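Local coordinates for glycoside Hydrolase (Bacteroides uniformis, PDB 5T99), which probably hydrolyses galactose-containing carbohydrates derived from agarose, as a family 2 glycoside hydrolase that holds d-galacto-isofagomine in its pocket, at residues 335-343 / 600-608; 83-94 / 144-155. All blocks are in the same frame, centred on the assembly; numbering follows the deposited sequence.

The two contacts lie on opposite sides of the chain's centre, their own centres about 44 Å and their nearest atoms about 27 Å apart. Both segments of contact 2 precede those of contact 1 in the sequence, with no shared strand, sheet or helix. Residues 83-94 and 144-155 pair two neighbouring strands of a six-stranded antiparallel sheet in the family 2 sugar binding domain. Residues 335-343 and 600-608 join two helices, 327-339 and 598-607, on the outside of the catalytic barrel, where the Y603 side chain comes about 12 Å from the bound d-galacto-isofagomine. Together they sample an all-beta module and the barrel supplying most of the pocket, to which R161 of the sugar binding domain also contributes.

Contact 1 of 2, residues 335-343 / 600-608; sequences QIMKEMGVN and FYLYQSQWT
M340 reaches along helix 600-607 from F600 to the following turn, and its long, unbranched chain suits that path. Its CB meets F600 CE1 at 3.5 Å. CG, anti to the backbone N (chi1 -154°), touches F600 O and, at 3.7 Å, Y603 CB. SD lies obliquely to the F600 ring, 3.5 Å from CD1, a Met-aromatic contact. The bend at chi3 then carries CE to Y603 CB and to W607 CZ3, 4.0 Å away. Polar grip comes from Q604, whose extended chain brings NE2 to E339 O at 2.9 Å; the bond is nearly straight (174°), although the donor stands above the carbonyl plane. G341, with positive phi, carries the Schellman motif that follows helix 327-339, and its CA lies 3.5 Å from T608 CG2; a CB there would clash with W607 CB and jam against M340 O, so glycine fits. V342 CG2 meets W607 CZ3. The short helical segments run at 58°, 10.8 Å apart. Thus the helix after the first strand of the TIM-type barrel packs on the one after the last, beside closing strands 305-313 (V312 on V342) and 549-552 (I552 on M340, Y603 and W607).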
loop_
_atom_site.group_PDB
_atom_site.type_symbol
_atom_site.label_atom_id
_atom_site.label_comp_id
_atom_site.label_asym_id
_atom_site.label_seq_id
_atom_site.Cartn_x
_atom_site.Cartn_y
_atom_site.Cartn_z
ATOM N N GLN A 335 1.056 9.126 3.313
ATOM C CA GLN A 335 1.039 10.436 3.981
ATOM C C GLN A 335 -0.361 10.822 4.475
ATOM O O GLN A 335 -0.528 11.305 5.606
ATOM C CB GLN A 335 1.539 11.523 3.043
ATOM C CG GLN A 335 3.041 11.523 2.841
ATOM C CD GLN A 335 3.484 12.516 1.781
ATOM O OE1 GLN A 335 2.705 12.906 0.902
ATOM N NE2 GLN A 335 4.747 12.928 1.855
ATOM N N ILE A 336 -1.353 10.602 3.615
ATOM C CA ILE A 336 -2.752 10.879 3.969
ATOM C C ILE A 336 -3.179 9.975 5.125
ATOM O O ILE A 336 -3.772 10.447 6.096
ATOM C CB ILE A 336 -3.678 10.802 2.727
ATOM C CG1 ILE A 336 -3.425 12.033 1.836
ATOM C CG2 ILE A 336 -5.148 10.738 3.114
ATOM C CD1 ILE A 336 -3.960 11.908 0.425
ATOM N N MET A 337 -2.825 8.697 5.055
ATOM C CA MET A 337 -3.064 7.797 6.191
ATOM C C MET A 337 -2.368 8.281 7.487
ATOM O O MET A 337 -3.001 8.287 8.553
ATOM C CB MET A 337 -2.697 6.353 5.834
ATOM C CG MET A 337 -3.598 5.731 4.775
ATOM S SD MET A 337 -5.295 5.444 5.345
ATOM C CE MET A 337 -6.124 6.928 4.774
ATOM N N LYS A 338 -1.121 8.746 7.407
ATOM C CA LYS A 338 -0.446 9.284 8.614
ATOM C C LYS A 338 -1.149 10.529 9.200
ATOM O O LYS A 338 -1.149 10.715 10.419
ATOM C CB LYS A 338 1.048 9.550 8.379
ATOM C CG LYS A 338 1.889 8.286 8.480
ATOM C CD LYS A 338 3.274 8.420 7.851
ATOM C CE LYS A 338 4.208 9.363 8.615
ATOM N NZ LYS A 338 4.398 8.956 10.021
ATOM N N GLU A 339 -1.776 11.340 8.342
ATOM C CA GLU A 339 -2.585 12.484 8.795
ATOM C C GLU A 339 -3.831 12.057 9.568
ATOM O O GLU A 339 -4.269 12.756 10.484
ATOM C CB GLU A 339 -2.956 13.402 7.615
ATOM C CG GLU A 339 -1.797 14.294 7.177
ATOM C CD GLU A 339 -2.008 14.961 5.828
ATOM O OE1 GLU A 339 -3.174 15.167 5.399
ATOM O OE2 GLU A 339 -0.980 15.287 5.187
ATOM N N MET A 340 -4.382 10.901 9.209
ATOM C CA MET A 340 -5.499 10.287 9.953
ATOM C C MET A 340 -5.096 9.699 11.324
ATOM O O MET A 340 -5.972 9.366 12.111
ATOM C CB MET A 340 -6.159 9.184 9.097
ATOM C CG MET A 340 -7.618 8.913 9.428
ATOM S SD MET A 340 -8.467 7.922 8.183
ATOM C CE MET A 340 -7.960 6.291 8.735
ATOM N N GLY A 341 -3.793 9.552 11.601
ATOM C CA GLY A 341 -3.308 8.916 12.835
ATOM C C GLY A 341 -2.919 7.453 12.651
ATOM O O GLY A 341 -2.714 6.730 13.636
ATOM N N VAL A 342 -2.794 7.019 11.392
ATOM C CA VAL A 342 -2.418 5.644 11.071
ATOM C C VAL A 342 -0.934 5.434 11.364
ATOM O O VAL A 342 -0.085 6.203 10.881
ATOM C CB VAL A 342 -2.695 5.316 9.591
ATOM C CG1 VAL A 342 -2.183 3.928 9.207
ATOM C CG2 VAL A 342 -4.189 5.414 9.301
ATOM N N ASN A 343 -0.630 4.405 12.150
ATOM C CA ASN A 343 0.753 3.987 12.397
ATOM C C ASN A 343 1.055 2.568 11.894
ATOM O O ASN A 343 2.157 2.056 12.113
ATOM C CB ASN A 343 1.060 4.080 13.894
ATOM C CG ASN A 343 0.340 3.020 14.702
ATOM O OD1 ASN A 343 -0.725 2.560 14.307
ATOM N ND2 ASN A 343 0.921 2.623 15.834
ATOM N N PHE A 600 -12.732 9.708 7.661
ATOM C CA PHE A 600 -11.372 10.178 7.940
ATOM C C PHE A 600 -11.268 10.965 9.233
ATOM O O PHE A 600 -10.355 10.739 10.022
ATOM C CB PHE A 600 -10.868 11.038 6.778
ATOM C CG PHE A 600 -9.523 11.673 7.001
ATOM C CD1 PHE A 600 -8.358 11.043 6.570
ATOM C CD2 PHE A 600 -9.420 12.933 7.593
ATOM C CE1 PHE A 600 -7.118 11.653 6.746
ATOM C CE2 PHE A 600 -8.181 13.543 7.774
ATOM C CZ PHE A 600 -7.032 12.905 7.348
ATOM N N TYR A 601 -12.211 11.879 9.449
ATOM C CA TYR A 601 -12.165 12.780 10.604
ATOM C C TYR A 601 -12.612 12.097 11.879
ATOM O O TYR A 601 -12.107 12.416 12.951
ATOM C CB TYR A 601 -12.962 14.058 10.325
ATOM C CG TYR A 601 -12.373 14.797 9.161
ATOM C CD1 TYR A 601 -11.256 15.618 9.328
ATOM C CD2 TYR A 601 -12.885 14.633 7.874
ATOM C CE1 TYR A 601 -10.676 16.280 8.247
ATOM C CE2 TYR A 601 -12.327 15.297 6.792
ATOM C CZ TYR A 601 -11.214 16.107 6.986
ATOM O OH TYR A 601 -10.652 16.746 5.926
ATOM N N LEU A 602 -13.544 11.154 11.771
ATOM C CA LEU A 602 -13.900 10.314 12.927
ATOM C C LEU A 602 -12.660 9.555 13.425
ATOM O O LEU A 602 -12.358 9.565 14.614
ATOM C CB LEU A 602 -15.038 9.344 12.580
ATOM C CG LEU A 602 -15.571 8.446 13.701
ATOM C CD1 LEU A 602 -16.101 9.261 14.866
ATOM C CD2 LEU A 602 -16.666 7.538 13.165
ATOM N N TYR A 603 -11.927 8.937 12.503
ATOM C CA TYR A 603 -10.662 8.279 12.865
ATOM C C TYR A 603 -9.603 9.258 13.375
ATOM O O TYR A 603 -8.983 9.001 14.408
ATOM C CB TYR A 603 -10.132 7.417 11.722
ATOM C CG TYR A 603 -10.869 6.091 11.616
ATOM C CD1 TYR A 603 -10.615 5.053 12.510
ATOM C CD2 TYR A 603 -11.818 5.879 10.626
ATOM C CE1 TYR A 603 -11.288 3.846 12.419
ATOM C CE2 TYR A 603 -12.492 4.672 10.520
ATOM C CZ TYR A 603 -12.233 3.658 11.417
ATOM O OH TYR A 603 -12.907 2.468 11.306
ATOM N N GLN A 604 -9.436 10.385 12.687
ATOM C CA GLN A 604 -8.498 11.437 13.118
ATOM C C GLN A 604 -8.810 11.944 14.544
ATOM O O GLN A 604 -7.891 12.151 15.344
ATOM C CB GLN A 604 -8.477 12.595 12.111
ATOM C CG GLN A 604 -7.267 13.504 12.216
ATOM C CD GLN A 604 -7.329 14.666 11.222
ATOM O OE1 GLN A 604 -8.297 15.451 11.220
ATOM N NE2 GLN A 604 -6.302 14.782 10.367
ATOM N N SER A 605 -10.098 12.090 14.867
ATOM C CA SER A 605 -10.529 12.482 16.221
ATOM C C SER A 605 -10.136 11.479 17.304
ATOM O O SER A 605 -9.949 11.861 18.454
ATOM C CB SER A 605 -12.047 12.711 16.272
ATOM O OG SER A 605 -12.790 11.497 16.338
ATOM N N GLN A 606 -10.050 10.202 16.940
ATOM C CA GLN A 606 -9.720 9.121 17.875
ATOM C C GLN A 606 -8.219 8.808 17.956
ATOM O O GLN A 606 -7.755 8.328 18.978
ATOM C CB GLN A 606 -10.487 7.852 17.454
ATOM C CG GLN A 606 -10.408 6.658 18.400
ATOM C CD GLN A 606 -11.040 6.902 19.763
ATOM O OE1 GLN A 606 -11.599 7.975 20.036
ATOM N NE2 GLN A 606 -10.973 5.891 20.626
ATOM N N TRP A 607 -7.476 9.091 16.885
ATOM C CA TRP A 607 -6.100 8.615 16.709
ATOM C C TRP A 607 -4.981 9.668 16.695
ATOM O O TRP A 607 -3.825 9.288 16.599
ATOM C CB TRP A 607 -6.026 7.817 15.401
ATOM C CG TRP A 607 -6.667 6.460 15.458
ATOM C CD1 TRP A 607 -7.141 5.796 16.564
ATOM C CD2 TRP A 607 -6.842 5.572 14.358
ATOM N NE1 TRP A 607 -7.608 4.565 16.206
ATOM C CE2 TRP A 607 -7.428 4.396 14.859
ATOM C CE3 TRP A 607 -6.545 5.655 12.991
ATOM C CZ2 TRP A 607 -7.735 3.314 14.048
ATOM C CZ3 TRP A 607 -6.842 4.568 12.184
ATOM C CH2 TRP A 607 -7.433 3.413 12.719
ATOM N N THR A 608 -5.305 10.960 16.773
ATOM C CA THR A 608 -4.296 12.020 16.794
ATOM C C THR A 608 -4.514 12.924 17.989
ATOM O O THR A 608 -5.612 13.014 18.497
ATOM C CB THR A 608 -4.321 12.871 15.509
ATOM O OG1 THR A 608 -5.521 13.653 15.444
ATOM C CG2 THR A 608 -4.228 11.993 14.278
#

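Contact 2 of 2, residues 83-94 / 144-155; sequences HGTGWYRKTFIG and GEENVLAVQLTP
Strands 86-93 and 146-153 pair antiparallel, their short axes 4.5 Å apart, with G86-L153, Y88-V151, K90-L149 and F92-N147 as hydrogen-bonded pairs. The bonding runs on past both strand ends, from G84 N to P155 O and from G144 N to G94 O. W87, R89 and T91 share one face with Q152, A150 and V148. The aliphatic part of Q152 lies over one face of the W87 six-membered ring, CB 3.6 Å from the ring centroid in a CH-pi contact. Its CG, anti to the backbone N (chi1 -176°), continues along the same ring face to 3.6 Å from W87 CE2. A150 CB meets the ring edge at CZ3, and W87 NE1 bonds to E40. Were W87 exchanged for alanine, the Q152 methylenes would probably lose the ring that covers them, and E40 its indole N-H. R89 lays its guanidinium against V148, CG1 over one face and 3.2 Å from NH2, while NE forms a salt bridge with D51 and NH1 is hydrogen-bonded to the carbonyls of A44 and A46; arginine can thus offer a flat surface and spend its charge elsewhere.

On the other face, F92 turns its ring over N147 CB, 3.7 Å from the centroid, ring and amide planes 20° apart. N147 ND2 adds a second bond to F92 O at 3.2 Å, reaching it from the opposite face to N147 N, and OD1 is held by K142 and N119. Asparagine thus serves both the strand and the neighbouring loop. Y88 CE2 touches L153 CD1 at 3.8 Å. Strand 34-38 flanks 86-93, strand 114-118 flanks 146-153, and L149 and V151 pack on F107 of strand 102-107 in the facing sheet, a beta sandwich consistent with the jelly-roll sugar binding domain of family 2.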
loop_
_atom_site.group_PDB
_atom_site.type_symbol
_atom_site.label_atom_id
_atom_site.label_comp_id
_atom_site.label_asym_id
_atom_site.label_seq_id
_atom_site.Cartn_x
_atom_site.Cartn_y
_atom_site.Cartn_z
ATOM N N HIS A 83 -8.825 -9.901 -17.372
ATOM C CA HIS A 83 -8.417 -11.239 -17.812
ATOM C C HIS A 83 -8.208 -11.234 -19.317
ATOM O O HIS A 83 -8.566 -10.272 -19.998
ATOM C CB HIS A 83 -9.454 -12.298 -17.406
ATOM C CG HIS A 83 -10.795 -12.116 -18.043
ATOM N ND1 HIS A 83 -11.203 -12.850 -19.136
ATOM C CD2 HIS A 83 -11.817 -11.277 -17.747
ATOM C CE1 HIS A 83 -12.422 -12.474 -19.485
ATOM N NE2 HIS A 83 -12.815 -11.518 -18.661
ATOM N N GLY A 84 -7.627 -12.319 -19.817
ATOM C CA GLY A 84 -7.319 -12.473 -21.231
ATOM C C GLY A 84 -5.842 -12.749 -21.391
ATOM O O GLY A 84 -5.213 -13.334 -20.510
ATOM N N THR A 85 -5.291 -12.324 -22.517
ATOM C CA THR A 85 -3.905 -12.576 -22.862
ATOM C C THR A 85 -3.245 -11.244 -23.185
ATOM O O THR A 85 -3.874 -10.366 -23.797
ATOM C CB THR A 85 -3.810 -13.530 -24.059
ATOM O OG1 THR A 85 -4.443 -14.766 -23.713
ATOM C CG2 THR A 85 -2.359 -13.796 -24.458
ATOM N N GLY A 86 -2.000 -11.089 -22.735
ATOM C CA GLY A 86 -1.186 -9.907 -23.017
ATOM C C GLY A 86 0.236 -10.346 -23.255
ATOM O O GLY A 86 0.756 -11.201 -22.529
ATOM N N TRP A 87 0.862 -9.767 -24.277
ATOM C CA TRP A 87 2.214 -10.117 -24.662
ATOM C C TRP A 87 3.108 -8.899 -24.530
ATOM O O TRP A 87 2.699 -7.791 -24.888
ATOM C CB TRP A 87 2.259 -10.600 -26.112
ATOM C CG TRP A 87 1.950 -12.058 -26.328
ATOM C CD1 TRP A 87 0.725 -12.614 -26.580
ATOM C CD2 TRP A 87 2.886 -13.132 -26.348
ATOM N NE1 TRP A 87 0.843 -13.977 -26.745
ATOM C CE2 TRP A 87 2.159 -14.319 -26.618
ATOM C CE3 TRP A 87 4.269 -13.214 -26.154
ATOM C CZ2 TRP A 87 2.764 -15.563 -26.697
ATOM C CZ3 TRP A 87 4.880 -14.463 -26.246
ATOM C CH2 TRP A 87 4.121 -15.621 -26.517
ATOM N N TYR A 88 4.326 -9.118 -24.023
ATOM C CA TYR A 88 5.369 -8.092 -24.017
ATOM C C TYR A 88 6.626 -8.639 -24.673
ATOM O O TYR A 88 6.995 -9.783 -24.438
ATOM C CB TYR A 88 5.721 -7.645 -22.607
ATOM C CG TYR A 88 4.614 -6.987 -21.822
ATOM C CD1 TYR A 88 4.596 -5.611 -21.629
ATOM C CD2 TYR A 88 3.613 -7.750 -21.219
ATOM C CE1 TYR A 88 3.593 -5.008 -20.875
ATOM C CE2 TYR A 88 2.607 -7.158 -20.468
ATOM C CZ TYR A 88 2.611 -5.793 -20.302
ATOM O OH TYR A 88 1.632 -5.212 -19.567
ATOM N N ARG A 89 7.278 -7.809 -25.483
ATOM C CA ARG A 89 8.538 -8.166 -26.124
ATOM C C ARG A 89 9.494 -7.006 -25.997
ATOM O O ARG A 89 9.085 -5.863 -26.135
ATOM C CB ARG A 89 8.332 -8.454 -27.613
ATOM C CG ARG A 89 7.677 -9.787 -27.938
ATOM C CD ARG A 89 7.378 -9.871 -29.436
ATOM N NE ARG A 89 8.593 -9.804 -30.265
ATOM C CZ ARG A 89 9.341 -10.841 -30.649
ATOM N NH1 ARG A 89 9.060 -12.088 -30.284
ATOM N NH2 ARG A 89 10.407 -10.627 -31.407
ATOM N N LYS A 90 10.759 -7.305 -25.732
ATOM C CA LYS A 90 11.819 -6.305 -25.746
ATOM C C LYS A 90 12.989 -6.866 -26.534
ATOM O O LYS A 90 13.395 -8.000 -26.312
ATOM C CB LYS A 90 12.259 -5.943 -24.329
ATOM C CG LYS A 90 13.407 -4.943 -24.278
ATOM C CD LYS A 90 13.603 -4.344 -22.894
ATOM C CE LYS A 90 14.812 -3.412 -22.859
ATOM N NZ LYS A 90 15.015 -2.741 -21.543
ATOM N N THR A 91 13.521 -6.053 -27.446
ATOM C CA THR A 91 14.596 -6.456 -28.349
ATOM C C THR A 91 15.815 -5.607 -27.999
ATOM O O THR A 91 15.697 -4.384 -27.907
ATOM C CB THR A 91 14.177 -6.260 -29.831
ATOM O OG1 THR A 91 12.975 -6.997 -30.087
ATOM C CG2 THR A 91 15.252 -6.732 -30.801
ATOM N N PHE A 92 16.966 -6.247 -27.796
ATOM C CA PHE A 92 18.154 -5.551 -27.290
ATOM C C PHE A 92 19.451 -6.204 -27.756
ATOM O O PHE A 92 19.526 -7.427 -27.887
ATOM C CB PHE A 92 18.123 -5.467 -25.744
ATOM C CG PHE A 92 18.108 -6.810 -25.044
ATOM C CD1 PHE A 92 19.282 -7.368 -24.548
ATOM C CD2 PHE A 92 16.920 -7.524 -24.895
ATOM C CE1 PHE A 92 19.270 -8.606 -23.916
ATOM C CE2 PHE A 92 16.902 -8.760 -24.260
ATOM C CZ PHE A 92 18.078 -9.299 -23.764
ATOM N N ILE A 93 20.468 -5.370 -27.996
ATOM C CA ILE A 93 21.814 -5.842 -28.329
ATOM C C ILE A 93 22.469 -6.394 -27.061
ATOM O O ILE A 93 22.396 -5.777 -25.997
ATOM C CB ILE A 93 22.722 -4.712 -28.888
ATOM C CG1 ILE A 93 22.158 -4.109 -30.183
ATOM C CG2 ILE A 93 24.152 -5.215 -29.125
ATOM C CD1 ILE A 93 22.255 -5.014 -31.394
ATOM N N GLY A 94 23.112 -7.547 -27.183
ATOM C CA GLY A 94 23.998 -8.034 -26.139
ATOM C C GLY A 94 25.210 -7.135 -25.998
ATOM O O GLY A 94 26.161 -7.218 -26.778
ATOM N N GLY A 144 26.737 -8.871 -29.008
ATOM C CA GLY A 144 26.885 -8.157 -30.272
ATOM C C GLY A 144 25.834 -8.443 -31.339
ATOM O O GLY A 144 25.950 -7.934 -32.450
ATOM N N GLU A 145 24.819 -9.247 -31.010
ATOM C CA GLU A 145 23.698 -9.545 -31.897
ATOM C C GLU A 145 22.417 -9.172 -31.155
ATOM O O GLU A 145 22.454 -8.820 -29.964
ATOM C CB GLU A 145 23.662 -11.033 -32.254
ATOM C CG GLU A 145 24.869 -11.549 -33.028
ATOM C CD GLU A 145 24.887 -13.072 -33.150
ATOM O OE1 GLU A 145 23.816 -13.693 -33.364
ATOM O OE2 GLU A 145 25.986 -13.660 -33.037
ATOM N N GLU A 146 21.284 -9.262 -31.851
ATOM C CA GLU A 146 19.991 -8.942 -31.258
ATOM C C GLU A 146 19.483 -10.084 -30.380
ATOM O O GLU A 146 19.747 -11.253 -30.657
ATOM C CB GLU A 146 18.972 -8.583 -32.343
ATOM C CG GLU A 146 19.222 -7.218 -32.980
ATOM C CD GLU A 146 18.970 -6.045 -32.036
ATOM O OE1 GLU A 146 18.432 -6.244 -30.926
ATOM O OE2 GLU A 146 19.310 -4.904 -32.401
ATOM N N ASN A 147 18.783 -9.714 -29.306
ATOM C CA ASN A 147 18.151 -10.650 -28.376
ATOM C C ASN A 147 16.707 -10.233 -28.181
ATOM O O ASN A 147 16.392 -9.058 -28.279
ATOM C CB ASN A 147 18.843 -10.645 -27.007
ATOM C CG ASN A 147 20.281 -11.096 -27.073
ATOM O OD1 ASN A 147 20.597 -12.247 -26.761
ATOM N ND2 ASN A 147 21.165 -10.199 -27.478
ATOM N N VAL A 148 15.842 -11.196 -27.880
ATOM C CA VAL A 148 14.410 -10.951 -27.724
ATOM C C VAL A 148 13.898 -11.628 -26.451
ATOM O O VAL A 148 13.810 -12.864 -26.365
ATOM C CB VAL A 148 13.622 -11.454 -28.963
ATOM C CG1 VAL A 148 12.118 -11.312 -28.767
ATOM C CG2 VAL A 148 14.054 -10.698 -30.222
ATOM N N LEU A 149 13.550 -10.797 -25.478
ATOM C CA LEU A 149 12.876 -11.241 -24.279
ATOM C C LEU A 149 11.372 -11.086 -24.494
ATOM O O LEU A 149 10.900 -9.975 -24.777
ATOM C CB LEU A 149 13.333 -10.406 -23.074
ATOM C CG LEU A 149 12.783 -10.785 -21.698
ATOM C CD1 LEU A 149 13.088 -12.238 -21.381
ATOM C CD2 LEU A 149 13.351 -9.846 -20.643
ATOM N N ALA A 150 10.640 -12.199 -24.355
ATOM C CA ALA A 150 9.189 -12.240 -24.555
ATOM C C ALA A 150 8.496 -12.722 -23.294
ATOM O O ALA A 150 8.906 -13.716 -22.715
ATOM C CB ALA A 150 8.838 -13.168 -25.707
ATOM N N VAL A 151 7.441 -12.022 -22.894
ATOM C CA VAL A 151 6.642 -12.384 -21.730
ATOM C C VAL A 151 5.202 -12.500 -22.189
ATOM O O VAL A 151 4.675 -11.580 -22.826
ATOM C CB VAL A 151 6.745 -11.331 -20.597
ATOM C CG1 VAL A 151 5.841 -11.692 -19.427
ATOM C CG2 VAL A 151 8.187 -11.200 -20.118
ATOM N N GLN A 152 4.578 -13.637 -21.887
ATOM C CA GLN A 152 3.139 -13.816 -22.079
ATOM C C GLN A 152 2.463 -13.946 -20.716
ATOM O O GLN A 152 2.856 -14.783 -19.891
ATOM C CB GLN A 152 2.839 -15.063 -22.918
ATOM C CG GLN A 152 1.357 -15.267 -23.239
ATOM C CD GLN A 152 0.972 -16.727 -23.499
ATOM O OE1 GLN A 152 1.469 -17.651 -22.855
ATOM N NE2 GLN A 152 0.053 -16.926 -24.428
ATOM N N LEU A 153 1.444 -13.120 -20.505
ATOM C CA LEU A 153 0.603 -13.195 -19.332
ATOM C C LEU A 153 -0.773 -13.716 -19.742
ATOM O O LEU A 153 -1.358 -13.208 -20.696
ATOM C CB LEU A 153 0.483 -11.803 -18.712
ATOM C CG LEU A 153 1.814 -11.159 -18.310
ATOM C CD1 LEU A 153 1.583 -9.729 -17.856
ATOM C CD2 LEU A 153 2.510 -11.952 -17.220
ATOM N N THR A 154 -1.293 -14.717 -19.033
ATOM C CA THR A 154 -2.636 -15.240 -19.314
ATOM C C THR A 154 -3.523 -15.174 -18.076
ATOM O O THR A 154 -3.969 -16.213 -17.576
ATOM C CB THR A 154 -2.603 -16.673 -19.917
ATOM O OG1 THR A 154 -1.831 -17.550 -19.091
ATOM C CG2 THR A 154 -1.995 -16.654 -21.316
ATOM N N PRO A 155 -3.793 -13.948 -17.574
ATOM C CA PRO A 155 -4.676 -13.833 -16.415
ATOM C C PRO A 155 -6.076 -14.366 -16.713
ATOM O O PRO A 155 -6.623 -14.097 -17.789
ATOM C CB PRO A 155 -4.721 -12.324 -16.143
ATOM C CG PRO A 155 -4.349 -11.693 -17.442
ATOM C CD PRO A 155 -3.338 -12.625 -18.032
#